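Local coordinates for protein methyl-coenzyme M reductase I beta subunit (Methanosarcina barkeri, PDB 1E6Y) that forms the beta subunit of methyl-coenzyme M reductase, which reduces methyl-coenzyme M with coenzyme B to methane and a heterodisulfide in the final step of methanogenesis, at residues Gly173-Pro178 with Arg189-Asn194; Ala132-Thr137 with Ser154-Ser159; Thr263-Val268 with Leu329-Ile334; Pro297-Cys302 with Thr339-Cys344. All blocks are in the same frame, centred on the assembly; numbering follows the deposited sequence.

In the fold
Along the chain contact 2 closes first, contact 1 follows, and contacts 3 and 4 come last with alternating segments. Contact 2 joins helices 125-141 and 149-157 in the N-terminal domain; contact 1 pairs a piece of that domain with one of the C-terminal domain, about 21 Å from contact 2 between centres. Both touch the second beta subunit. Contacts 3 and 4, in the C-terminal domain, have centres about 50 Å from that of contact 2, across the centre of the chain, but about 11 Å from each other. Helix 261-274 packs on helix 323-339 in contact 3, and helix 296-318 on the loop after it in contact 4; N332 OD1 lies 2.8 Å from C344 N, a probable hydrogen bond. Both also meet the gamma subunit.

Contact 1 of 4, residues Gly173-Pro178 with Arg189-Asn194; sequences GILSIP and RNIMAN
Just ahead of helix 193-199, an inverse gamma turn centred on N190, followed by I191, lies against the non-regular segment I174-S176. The turn rests on a weak bond from I191 N to R189 O, 3.0 Å long. The apolar part of the contact is an isoleucine pair: I174 CG2 lies 3.5 Å from I191 CG2. In both residues CG1 sits beside the backbone N (chi1 -64° in I174, -57° in I191), which places each CG2 on the far side of CB from N, where the two methyls meet. The other branch of I191 reaches L175, whose CD2 stands 3.7 Å from I191 CD1. Y214 of helix 204-221 touches both isoleucines. The fold here brings a piece of the N-terminal domain onto one of the C-terminal domain, and M192 then takes the N-cap position of helix 193-199. No direct hydrogen bond joins the segments. A water lies between two carbonyls, 2.6 Å from I174 O and 2.9 Å from N190 O; with further acceptors in reach, it need not donate to both at once. The CB of S176 points toward segment 189-194 and packs beside the side chain of N190, while its OG is hydrogen-bonded to the side chain of N180. Next to it I177 packs on L184 of the second beta subunit.

Contact 2 of 4, residues Ala132-Thr137 with Ser154-Ser159; sequences AAVTQT and SAVWGS
T135 and V156 mark the closest backbone approach, 6.6 Å between their CA atoms, where the last turn of helix 149-157 meets the middle of helix 125-141. T135 OG1 lies beside its own backbone N (chi1 -59°) and points at the other helix, 3.6 Å from V156 CB and 3.2 Å from W157 NE1. The latter pair is a weak hydrogen bond from the indole: the N-H···O angle is only 124°, although the hydroxyl lies at the ring edge and near its plane. The firmer partner of T135 OG1 is the A131 carbonyl, one helical turn back. These two helices follow each other in the chain, and G158, with positive phi, ends the second. One residue before T135, V134 CG1 meets V156 CG2 at 4.1 Å, and I49 of helix 46-55 touches both valines. A132 N stands obliquely to the indole, 3.8 Å from W157 CZ2, and A132 CB is 4.3 Å from the same atom. Replacing the indole with a leucine would probably cost T135 OG1 its weak indole donor, open a gap beside A131 and A132, and take from K153 its cation-pi partner. Around the pair, A132 packs on G223 of the second beta subunit, and T135 on an aromatic side chain of another protein.

Contact 3 of 4, residues Thr263-Val268 with Leu329-Ile334; sequences TVIESV and LYFNDI
V264 begins the contact: its CG1 stands 3.9 Å from F331 CE1, in a position oblique to the ring, while the two side chains cross at about a right angle. V264 also leans on A310 and V313 of helix 296-318 and on I251 of helix 247-255, so it sits where these two helices and helix 323-339 all meet its own. I265, the next residue, carries the heart of the interface. Its chain runs past that of F331 in the opposite direction, bringing CG1 to 3.4 Å from F331 CE1 and 3.5 Å from F331 CD1, so that one ring bond lies against the methylene. Beyond it, I265 CD1 is driven into I334, 3.4 Å from both CB and CG2, tighter than usual carbon-carbon contact.

Helix 261-274 and helix 323-339 pass at 10.1 Å between the axes of their short segments, with a crossing angle of -51°. This angle is close to the value of about -52° for ridges-into-grooves packing of the i±4/i±4 class; on helix 261-274, V264 and V268 form such a ridge. F331 holds CG opposite its backbone N (chi1 171°), which sends the ring across to helix 261-274.

One turn on, V268 closes the row: CG2 meets the ring at its edge, near the plane, 3.8 Å from F331 CZ. T307 and A310 of helix 296-318 also touch the F331 side chain. On the flank of helix 323-339 facing the gamma subunit, I334 packs on Y103 of that subunit, D333 hydrogen-bonds to the Y103 hydroxyl, and Y330 OH hydrogen-bonds to T116 of the same subunit.

Contact 4 of 4, residues Pro297-Cys302 with Thr339-Cys344; sequences PKWNAC and TGLPGC
W299 and L341 make the tight half of this contact, whereas N300 and C344 touch more loosely at its other end. L341 CD1 sits over the six-membered ring of W299, 3.8 Å from its centroid and 15° off the ring normal, a CH-pi contact placed squarely on the face. At the ring edge W299 NE1 donates to P342 O over 2.9 Å. The N-H···O angle is 156°, and the donor lies in the carbonyl plane. W299 holds CG on the far side of CB from its backbone N (chi1 167°), reaching from helix 296-318 to the loop that links helix 323-339 to helix 348-358. That loop starts with an ST turn, T339 OG1 accepting from L341 N at 3.1 Å and also hydrogen-bonded to L335 O, while G340 leaves the helix with positive phi. With an alanine in place of W299, P342 O is likely to lose its indole donor and L341 to be left facing a gap. On the slacker side N300 OD1 lies 3.6 Å from C344 C, and its hydrogen bond goes to D345 N. C344 SG stays 3.9 Å from N300 O, its neighbours there being A303, A304 and T307. Beyond the loop, Q238 of the gamma subunit hydrogen-bonds to G340 O and packs on L341 and P342.

Contact 1 of 4, residues Gly173-Pro178 with Arg189-Asn194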
loop_
_atom_site.group_PDB
_atom_site.type_symbol
_atom_site.label_atom_id
_atom_site.label_comp_id
_atom_site.label_asym_id
_atom_site.label_seq_id
_atom_site.Cartn_x
_atom_site.Cartn_y
_atom_site.Cartn_z
ATOM N N GLY E 173 8.498 -3.746 -20.520
ATOM C CA GLY E 173 9.304 -4.945 -20.644
ATOM C C GLY E 173 8.456 -6.180 -20.412
ATOM O O GLY E 173 7.235 -6.087 -20.269
ATOM N N ILE E 174 9.102 -7.340 -20.378
ATOM C CA ILE E 174 8.426 -8.596 -20.077
ATOM C C ILE E 174 8.053 -8.675 -18.593
ATOM O O ILE E 174 7.013 -9.230 -18.236
ATOM C CB ILE E 174 9.322 -9.800 -20.465
ATOM C CG1 ILE E 174 9.545 -9.802 -21.980
ATOM C CG2 ILE E 174 8.684 -11.111 -20.029
ATOM C CD1 ILE E 174 10.592 -10.776 -22.445
ATOM N N LEU E 175 8.868 -8.052 -17.745
ATOM C CA LEU E 175 8.638 -8.053 -16.302
ATOM C C LEU E 175 7.813 -6.838 -15.876
ATOM O O LEU E 175 7.460 -5.993 -16.698
ATOM C CB LEU E 175 9.976 -8.056 -15.555
ATOM C CG LEU E 175 10.964 -9.163 -15.933
ATOM C CD1 LEU E 175 12.320 -8.898 -15.296
ATOM C CD2 LEU E 175 10.412 -10.507 -15.492
ATOM N N SER E 176 7.481 -6.776 -14.592
ATOM C CA SER E 176 6.739 -5.647 -14.040
ATOM C C SER E 176 7.727 -4.697 -13.356
ATOM O O SER E 176 8.831 -4.487 -13.857
ATOM C CB SER E 176 5.698 -6.159 -13.040
ATOM O OG SER E 176 4.778 -5.143 -12.685
ATOM N N ILE E 177 7.301 -4.062 -12.268
ATOM C CA ILE E 177 8.232 -3.370 -11.378
ATOM C C ILE E 177 8.353 -4.162 -10.076
ATOM O O ILE E 177 7.440 -4.904 -9.710
ATOM C CB ILE E 177 7.776 -1.911 -11.076
ATOM C CG1 ILE E 177 6.449 -1.901 -10.312
ATOM C CG2 ILE E 177 7.651 -1.126 -12.375
ATOM C CD1 ILE E 177 6.063 -0.530 -9.781
ATOM N N PRO E 178 9.510 -4.083 -9.400
ATOM C CA PRO E 178 9.783 -4.951 -8.249
ATOM C C PRO E 178 8.764 -4.805 -7.120
ATOM O O PRO E 178 8.432 -5.779 -6.449
ATOM C CB PRO E 178 11.183 -4.530 -7.806
ATOM C CG PRO E 178 11.810 -3.979 -9.045
ATOM C CD PRO E 178 10.690 -3.266 -9.751
ATOM N N ARG E 189 8.262 -14.296 -11.653
ATOM C CA ARG E 189 6.908 -14.845 -11.692
ATOM C C ARG E 189 5.882 -13.822 -12.114
ATOM O O ARG E 189 4.765 -14.188 -12.495
ATOM C CB ARG E 189 6.567 -15.451 -10.332
ATOM C CG ARG E 189 7.593 -16.480 -9.870
ATOM C CD ARG E 189 7.079 -17.360 -8.743
ATOM N NE ARG E 189 6.016 -18.244 -9.253
ATOM C CZ ARG E 189 5.312 -19.000 -8.388
ATOM N NH1 ARG E 189 4.391 -19.784 -8.946
ATOM N NH2 ARG E 189 5.557 -18.941 -7.096
ATOM N N ASN E 190 6.251 -12.545 -12.127
ATOM C CA ASN E 190 5.310 -11.517 -12.558
ATOM C C ASN E 190 5.376 -11.258 -14.065
ATOM O O ASN E 190 5.753 -10.169 -14.508
ATOM C CB ASN E 190 5.539 -10.215 -11.784
ATOM C CG ASN E 190 4.301 -9.336 -11.758
ATOM O OD1 ASN E 190 3.294 -9.647 -12.397
ATOM N ND2 ASN E 190 4.353 -8.255 -10.986
ATOM N N ILE E 191 4.983 -12.263 -14.844
ATOM C CA ILE E 191 4.948 -12.160 -16.301
ATOM C C ILE E 191 3.614 -12.718 -16.782
ATOM O O ILE E 191 3.357 -13.914 -16.650
ATOM C CB ILE E 191 6.095 -12.984 -16.951
ATOM C CG1 ILE E 191 7.450 -12.526 -16.406
ATOM C CG2 ILE E 191 6.052 -12.840 -18.469
ATOM C CD1 ILE E 191 8.589 -13.460 -16.731
ATOM N N MET E 192 2.754 -11.856 -17.321
ATOM C CA MET E 192 1.405 -12.288 -17.673
ATOM C C MET E 192 1.434 -13.307 -18.809
ATOM O O MET E 192 2.328 -13.283 -19.660
ATOM C CB MET E 192 0.512 -11.086 -18.025
ATOM C CG MET E 192 0.502 -10.682 -19.486
ATOM S SD MET E 192 -0.400 -9.136 -19.763
ATOM C CE MET E 192 -2.049 -9.572 -19.208
ATOM N N ALA E 193 0.539 -14.286 -18.719
ATOM C CA ALA E 193 0.526 -15.421 -19.634
ATOM C C ALA E 193 0.454 -14.991 -21.098
ATOM O O ALA E 193 1.082 -15.607 -21.959
ATOM C CB ALA E 193 -0.634 -16.344 -19.297
ATOM N N ASN E 194 -0.258 -13.900 -21.371
ATOM C CA ASN E 194 -0.371 -13.389 -22.735
ATOM C C ASN E 194 0.982 -12.986 -23.319
ATOM O O ASN E 194 1.204 -13.126 -24.522
ATOM C CB ASN E 194 -1.332 -12.196 -22.787
ATOM C CG ASN E 194 -2.775 -12.614 -23.012
ATOM O OD1 ASN E 194 -3.072 -13.791 -23.202
ATOM N ND2 ASN E 194 -3.681 -11.645 -22.981
HETATM O O HOH W 1 5.110 -8.421 -16.674
#

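Contact 2 of 4, residues Ala132-Thr137 with Ser154-Ser159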
loop_
_atom_site.group_PDB
_atom_site.type_symbol
_atom_site.label_atom_id
_atom_site.label_comp_id
_atom_site.label_asym_id
_atom_site.label_seq_id
_atom_site.Cartn_x
_atom_site.Cartn_y
_atom_site.Cartn_z
ATOM N N ALA E 132 15.460 7.028 -20.497
ATOM C CA ALA E 132 16.349 8.187 -20.431
ATOM C C ALA E 132 17.038 8.425 -21.774
ATOM O O ALA E 132 17.139 9.564 -22.232
ATOM C CB ALA E 132 17.387 7.992 -19.338
ATOM N N ALA E 133 17.440 7.339 -22.430
ATOM C CA ALA E 133 18.106 7.416 -23.728
ATOM C C ALA E 133 17.170 7.964 -24.801
ATOM O O ALA E 133 17.544 8.863 -25.556
ATOM C CB ALA E 133 18.624 6.044 -24.131
ATOM N N VAL E 134 15.937 7.459 -24.828
ATOM C CA VAL E 134 14.923 7.946 -25.761
ATOM C C VAL E 134 14.565 9.408 -25.483
ATOM O O VAL E 134 14.517 10.223 -26.403
ATOM C CB VAL E 134 13.643 7.071 -25.700
ATOM C CG1 VAL E 134 12.559 7.647 -26.599
ATOM C CG2 VAL E 134 13.966 5.652 -26.126
ATOM N N THR E 135 14.407 9.752 -24.205
ATOM C CA THR E 135 14.078 11.121 -23.801
ATOM C C THR E 135 15.165 12.112 -24.231
ATOM O O THR E 135 14.864 13.138 -24.846
ATOM C CB THR E 135 13.874 11.221 -22.269
ATOM O OG1 THR E 135 12.810 10.348 -21.870
ATOM C CG2 THR E 135 13.523 12.646 -21.865
ATOM N N GLN E 136 16.424 11.780 -23.942
ATOM C CA GLN E 136 17.557 12.617 -24.331
ATOM C C GLN E 136 17.682 12.743 -25.852
ATOM O O GLN E 136 17.941 13.834 -26.369
ATOM C CB GLN E 136 18.859 12.052 -23.756
ATOM C CG GLN E 136 20.111 12.828 -24.160
ATOM C CD GLN E 136 20.206 14.190 -23.490
ATOM O OE1 GLN E 136 20.219 14.287 -22.262
ATOM N NE2 GLN E 136 20.320 15.243 -24.293
ATOM N N THR E 137 17.463 11.634 -26.557
ATOM C CA THR E 137 17.569 11.609 -28.014
ATOM C C THR E 137 16.534 12.514 -28.679
ATOM O O THR E 137 16.865 13.268 -29.597
ATOM C CB THR E 137 17.418 10.167 -28.557
ATOM O OG1 THR E 137 18.506 9.363 -28.085
ATOM C CG2 THR E 137 17.417 10.158 -30.088
ATOM N N SER E 154 7.455 13.183 -20.246
ATOM C CA SER E 154 6.265 12.416 -19.893
ATOM C C SER E 154 5.640 11.668 -21.063
ATOM O O SER E 154 4.890 10.714 -20.855
ATOM C CB SER E 154 5.218 13.321 -19.250
ATOM O OG SER E 154 5.492 13.470 -17.870
ATOM N N ALA E 155 5.943 12.095 -22.288
ATOM C CA ALA E 155 5.547 11.328 -23.466
ATOM C C ALA E 155 6.185 9.943 -23.399
ATOM O O ALA E 155 5.578 8.950 -23.799
ATOM C CB ALA E 155 5.977 12.045 -24.740
ATOM N N VAL E 156 7.368 9.881 -22.791
ATOM C CA VAL E 156 8.110 8.634 -22.645
ATOM C C VAL E 156 7.814 7.947 -21.306
ATOM O O VAL E 156 7.463 6.767 -21.273
ATOM C CB VAL E 156 9.639 8.882 -22.763
ATOM C CG1 VAL E 156 10.399 7.565 -22.696
ATOM C CG2 VAL E 156 9.957 9.608 -24.065
ATOM N N TRP E 157 7.893 8.710 -20.217
ATOM C CA TRP E 157 7.840 8.167 -18.859
ATOM C C TRP E 157 6.436 8.136 -18.251
ATOM O O TRP E 157 6.251 7.624 -17.144
ATOM C CB TRP E 157 8.751 8.978 -17.931
ATOM C CG TRP E 157 10.221 8.808 -18.167
ATOM C CD1 TRP E 157 10.978 9.447 -19.106
ATOM C CD2 TRP E 157 11.138 8.068 -17.352
ATOM N NE1 TRP E 157 12.310 9.169 -18.916
ATOM C CE2 TRP E 157 12.439 8.324 -17.846
ATOM C CE3 TRP E 157 10.990 7.215 -16.247
ATOM C CZ2 TRP E 157 13.585 7.759 -17.273
ATOM C CZ3 TRP E 157 12.130 6.654 -15.677
ATOM C CH2 TRP E 157 13.411 6.932 -16.192
ATOM N N GLY E 158 5.479 8.790 -18.904
ATOM C CA GLY E 158 4.132 8.869 -18.362
ATOM C C GLY E 158 4.039 9.656 -17.064
ATOM O O GLY E 158 4.571 10.762 -16.960
ATOM N N SER E 159 3.394 9.069 -16.057
ATOM C CA SER E 159 3.158 9.761 -14.790
ATOM C C SER E 159 4.229 9.530 -13.726
ATOM O O SER E 159 4.125 10.055 -12.618
ATOM C CB SER E 159 1.792 9.384 -14.222
ATOM O OG SER E 159 0.793 10.276 -14.686
#

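Contact 3 of 4, residues Thr263-Val268 with Leu329-Ile334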
loop_
_atom_site.group_PDB
_atom_site.type_symbol
_atom_site.label_atom_id
_atom_site.label_comp_id
_atom_site.label_asym_id
_atom_site.label_seq_id
_atom_site.Cartn_x
_atom_site.Cartn_y
_atom_site.Cartn_z
ATOM N N THR E 263 -9.192 -39.454 -20.460
ATOM C CA THR E 263 -8.336 -40.426 -21.142
ATOM C C THR E 263 -6.851 -40.104 -20.975
ATOM O O THR E 263 -6.011 -41.005 -20.996
ATOM C CB THR E 263 -8.665 -40.531 -22.650
ATOM O OG1 THR E 263 -8.474 -39.259 -23.281
ATOM C CG2 THR E 263 -10.106 -40.989 -22.850
ATOM N N VAL E 264 -6.534 -38.830 -20.753
ATOM C CA VAL E 264 -5.165 -38.429 -20.440
ATOM C C VAL E 264 -4.736 -39.045 -19.107
ATOM O O VAL E 264 -3.597 -39.481 -18.954
ATOM C CB VAL E 264 -5.031 -36.883 -20.370
ATOM C CG1 VAL E 264 -3.659 -36.489 -19.833
ATOM C CG2 VAL E 264 -5.238 -36.284 -21.750
ATOM N N ILE E 265 -5.682 -39.160 -18.180
ATOM C CA ILE E 265 -5.427 -39.803 -16.898
ATOM C C ILE E 265 -5.082 -41.282 -17.078
ATOM O O ILE E 265 -4.144 -41.781 -16.458
ATOM C CB ILE E 265 -6.642 -39.636 -15.947
ATOM C CG1 ILE E 265 -6.673 -38.197 -15.426
ATOM C CG2 ILE E 265 -6.555 -40.606 -14.771
ATOM C CD1 ILE E 265 -8.012 -37.745 -14.936
ATOM N N GLU E 266 -5.760 -41.946 -18.010
ATOM C CA GLU E 266 -5.459 -43.339 -18.331
ATOM C C GLU E 266 -4.026 -43.482 -18.849
ATOM O O GLU E 266 -3.280 -44.351 -18.397
ATOM C CB GLU E 266 -6.445 -43.865 -19.376
ATOM C CG GLU E 266 -6.396 -45.372 -19.577
ATOM C CD GLU E 266 -7.279 -45.845 -20.722
ATOM O OE1 GLU E 266 -8.197 -45.096 -21.132
ATOM O OE2 GLU E 266 -7.046 -46.963 -21.227
ATOM N N SER E 267 -3.630 -42.568 -19.734
ATOM C CA SER E 267 -2.267 -42.516 -20.257
ATOM C C SER E 267 -1.243 -42.312 -19.147
ATOM O O SER E 267 -0.208 -42.980 -19.121
ATOM C CB SER E 267 -2.134 -41.380 -21.272
ATOM O OG SER E 267 -2.898 -41.642 -22.431
ATOM N N VAL E 268 -1.527 -41.370 -18.250
ATOM C CA VAL E 268 -0.598 -41.012 -17.184
ATOM C C VAL E 268 -0.414 -42.164 -16.200
ATOM O O VAL E 268 0.716 -42.505 -15.846
ATOM C CB VAL E 268 -1.076 -39.741 -16.424
ATOM C CG1 VAL E 268 -0.244 -39.520 -15.160
ATOM C CG2 VAL E 268 -0.967 -38.525 -17.333
ATOM N N LEU E 329 -7.816 -28.344 -12.500
ATOM C CA LEU E 329 -8.582 -28.813 -11.348
ATOM C C LEU E 329 -8.915 -30.292 -11.502
ATOM O O LEU E 329 -8.509 -31.123 -10.686
ATOM C CB LEU E 329 -9.879 -28.007 -11.211
ATOM C CG LEU E 329 -10.519 -27.855 -9.822
ATOM C CD1 LEU E 329 -11.708 -26.912 -9.938
ATOM C CD2 LEU E 329 -10.967 -29.198 -9.261
ATOM N N TYR E 330 -9.598 -30.623 -12.591
ATOM C CA TYR E 330 -10.184 -31.944 -12.729
ATOM C C TYR E 330 -9.226 -33.043 -13.144
ATOM O O TYR E 330 -9.391 -34.182 -12.715
ATOM C CB TYR E 330 -11.394 -31.885 -13.662
ATOM C CG TYR E 330 -12.561 -31.205 -12.992
ATOM C CD1 TYR E 330 -12.935 -29.913 -13.353
ATOM C CD2 TYR E 330 -13.117 -31.749 -11.837
ATOM C CE1 TYR E 330 -13.809 -29.169 -12.563
ATOM C CE2 TYR E 330 -13.986 -31.018 -11.042
ATOM C CZ TYR E 330 -14.320 -29.728 -11.401
ATOM O OH TYR E 330 -15.081 -28.973 -10.541
ATOM N N PHE E 331 -8.156 -32.696 -13.856
ATOM C CA PHE E 331 -7.137 -33.702 -14.149
ATOM C C PHE E 331 -6.596 -34.265 -12.842
ATOM O O PHE E 331 -6.509 -35.482 -12.668
ATOM C CB PHE E 331 -5.974 -33.126 -14.969
ATOM C CG PHE E 331 -4.813 -34.077 -15.094
ATOM C CD1 PHE E 331 -4.892 -35.174 -15.948
ATOM C CD2 PHE E 331 -3.730 -33.985 -14.223
ATOM C CE1 PHE E 331 -3.922 -36.181 -15.917
ATOM C CE2 PHE E 331 -2.755 -34.986 -14.184
ATOM C CZ PHE E 331 -2.854 -36.086 -15.030
ATOM N N ASN E 332 -6.262 -33.366 -11.917
ATOM C CA ASN E 332 -5.647 -33.752 -10.657
ATOM C C ASN E 332 -6.645 -34.336 -9.667
ATOM O O ASN E 332 -6.345 -35.312 -8.980
ATOM C CB ASN E 332 -4.926 -32.553 -10.045
ATOM C CG ASN E 332 -3.632 -32.248 -10.761
ATOM O OD1 ASN E 332 -2.673 -33.010 -10.668
ATOM N ND2 ASN E 332 -3.644 -31.214 -11.593
ATOM N N ASP E 333 -7.844 -33.760 -9.631
ATOM C CA ASP E 333 -8.938 -34.280 -8.814
ATOM C C ASP E 333 -9.261 -35.723 -9.210
ATOM O O ASP E 333 -9.242 -36.624 -8.370
ATOM C CB ASP E 333 -10.174 -33.390 -8.990
ATOM C CG ASP E 333 -11.261 -33.652 -7.954
ATOM O OD1 ASP E 333 -11.089 -34.526 -7.077
ATOM O OD2 ASP E 333 -12.301 -32.966 -8.018
ATOM N N ILE E 334 -9.471 -35.941 -10.505
ATOM C CA ILE E 334 -9.838 -37.260 -11.018
ATOM C C ILE E 334 -8.665 -38.243 -10.943
ATOM O O ILE E 334 -8.867 -39.435 -10.696
ATOM C CB ILE E 334 -10.348 -37.177 -12.480
ATOM C CG1 ILE E 334 -11.588 -36.286 -12.552
ATOM C CG2 ILE E 334 -10.710 -38.565 -12.996
ATOM C CD1 ILE E 334 -12.008 -35.952 -13.971
#

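Contact 4 of 4, residues Pro297-Cys302 with Thr339-Cys344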
loop_
_atom_site.group_PDB
_atom_site.type_symbol
_atom_site.label_atom_id
_atom_site.label_comp_id
_atom_site.label_asym_id
_atom_site.label_seq_id
_atom_site.Cartn_x
_atom_site.Cartn_y
_atom_site.Cartn_z
ATOM N N PRO E 297 8.842 -37.526 -5.824
ATOM C CA PRO E 297 9.088 -36.415 -6.755
ATOM C C PRO E 297 8.869 -36.778 -8.228
ATOM O O PRO E 297 8.405 -35.949 -9.008
ATOM C CB PRO E 297 10.540 -36.027 -6.470
ATOM C CG PRO E 297 10.766 -36.458 -5.055
ATOM C CD PRO E 297 9.995 -37.747 -4.934
ATOM N N LYS E 298 9.157 -38.024 -8.596
ATOM C CA LYS E 298 8.920 -38.480 -9.965
ATOM C C LYS E 298 7.436 -38.606 -10.286
ATOM O O LYS E 298 7.004 -38.270 -11.387
ATOM C CB LYS E 298 9.606 -39.821 -10.213
ATOM C CG LYS E 298 10.902 -39.703 -10.978
ATOM C CD LYS E 298 11.179 -40.972 -11.752
ATOM C CE LYS E 298 12.433 -40.834 -12.568
ATOM N NZ LYS E 298 13.138 -42.135 -12.658
ATOM N N TRP E 299 6.665 -39.125 -9.335
ATOM C CA TRP E 299 5.215 -39.188 -9.487
ATOM C C TRP E 299 4.648 -37.782 -9.663
ATOM O O TRP E 299 3.789 -37.553 -10.513
ATOM C CB TRP E 299 4.566 -39.860 -8.270
ATOM C CG TRP E 299 3.077 -39.670 -8.225
ATOM C CD1 TRP E 299 2.368 -38.965 -7.293
ATOM C CD2 TRP E 299 2.129 -40.095 -9.212
ATOM N NE1 TRP E 299 1.041 -38.916 -7.643
ATOM C CE2 TRP E 299 0.864 -39.604 -8.816
ATOM C CE3 TRP E 299 2.225 -40.841 -10.396
ATOM C CZ2 TRP E 299 -0.298 -39.833 -9.561
ATOM C CZ3 TRP E 299 1.069 -41.068 -11.140
ATOM C CH2 TRP E 299 -0.176 -40.564 -10.716
ATOM N N ASN E 300 5.137 -36.848 -8.853
ATOM C CA ASN E 300 4.733 -35.453 -8.971
ATOM C C ASN E 300 5.011 -34.906 -10.369
ATOM O O ASN E 300 4.169 -34.217 -10.948
ATOM C CB ASN E 300 5.454 -34.599 -7.925
ATOM C CG ASN E 300 4.979 -33.166 -7.931
ATOM O OD1 ASN E 300 3.850 -32.881 -7.538
ATOM N ND2 ASN E 300 5.798 -32.269 -8.467
ATOM N N ALA E 301 6.169 -35.256 -10.926
ATOM C CA ALA E 301 6.512 -34.874 -12.295
ATOM C C ALA E 301 5.566 -35.516 -13.317
ATOM O O ALA E 301 5.174 -34.874 -14.293
ATOM C CB ALA E 301 7.954 -35.254 -12.600
ATOM N N CYS E 302 5.175 -36.767 -13.068
ATOM C CA CYS E 302 4.176 -37.452 -13.889
ATOM C C CYS E 302 2.846 -36.706 -13.873
ATOM O O CYS E 302 2.221 -36.514 -14.915
ATOM C CB CYS E 302 3.952 -38.881 -13.386
ATOM S SG CYS E 302 5.293 -40.030 -13.736
ATOM N N THR E 339 -6.401 -43.181 -8.452
ATOM C CA THR E 339 -5.192 -43.847 -7.966
ATOM C C THR E 339 -5.061 -43.934 -6.444
ATOM O O THR E 339 -4.341 -44.791 -5.933
ATOM C CB THR E 339 -3.911 -43.159 -8.501
ATOM O OG1 THR E 339 -3.883 -41.793 -8.067
ATOM C CG2 THR E 339 -3.860 -43.215 -10.015
ATOM N N GLY E 340 -5.650 -42.977 -5.735
ATOM C CA GLY E 340 -5.406 -42.861 -4.305
ATOM C C GLY E 340 -4.081 -42.177 -4.007
ATOM O O GLY E 340 -3.589 -42.216 -2.880
ATOM N N LEU E 341 -3.502 -41.550 -5.028
ATOM C CA LEU E 341 -2.253 -40.807 -4.889
ATOM C C LEU E 341 -2.550 -39.316 -4.965
ATOM O O LEU E 341 -3.512 -38.908 -5.616
ATOM C CB LEU E 341 -1.290 -41.186 -6.016
ATOM C CG LEU E 341 -0.785 -42.626 -6.028
ATOM C CD1 LEU E 341 -0.120 -42.917 -7.359
ATOM C CD2 LEU E 341 0.185 -42.834 -4.884
ATOM N N PRO E 342 -1.704 -38.480 -4.339
ATOM C CA PRO E 342 -1.882 -37.025 -4.424
ATOM C C PRO E 342 -1.633 -36.480 -5.826
ATOM O O PRO E 342 -0.775 -36.980 -6.559
ATOM C CB PRO E 342 -0.868 -36.484 -3.415
ATOM C CG PRO E 342 0.190 -37.531 -3.374
ATOM C CD PRO E 342 -0.560 -38.831 -3.482
ATOM N N GLY E 343 -2.431 -35.488 -6.209
ATOM C CA GLY E 343 -2.251 -34.834 -7.491
ATOM C C GLY E 343 -0.995 -33.986 -7.514
ATOM O O GLY E 343 -0.246 -33.935 -6.531
ATOM N N CYS E 344 -0.770 -33.301 -8.631
ATOM C CA CYS E 344 0.441 -32.515 -8.814
ATOM C C CYS E 344 0.582 -31.434 -7.747
ATOM O O CYS E 344 -0.386 -30.755 -7.402
ATOM C CB CYS E 344 0.461 -31.873 -10.199
ATOM S SG CYS E 344 2.004 -31.008 -10.551
#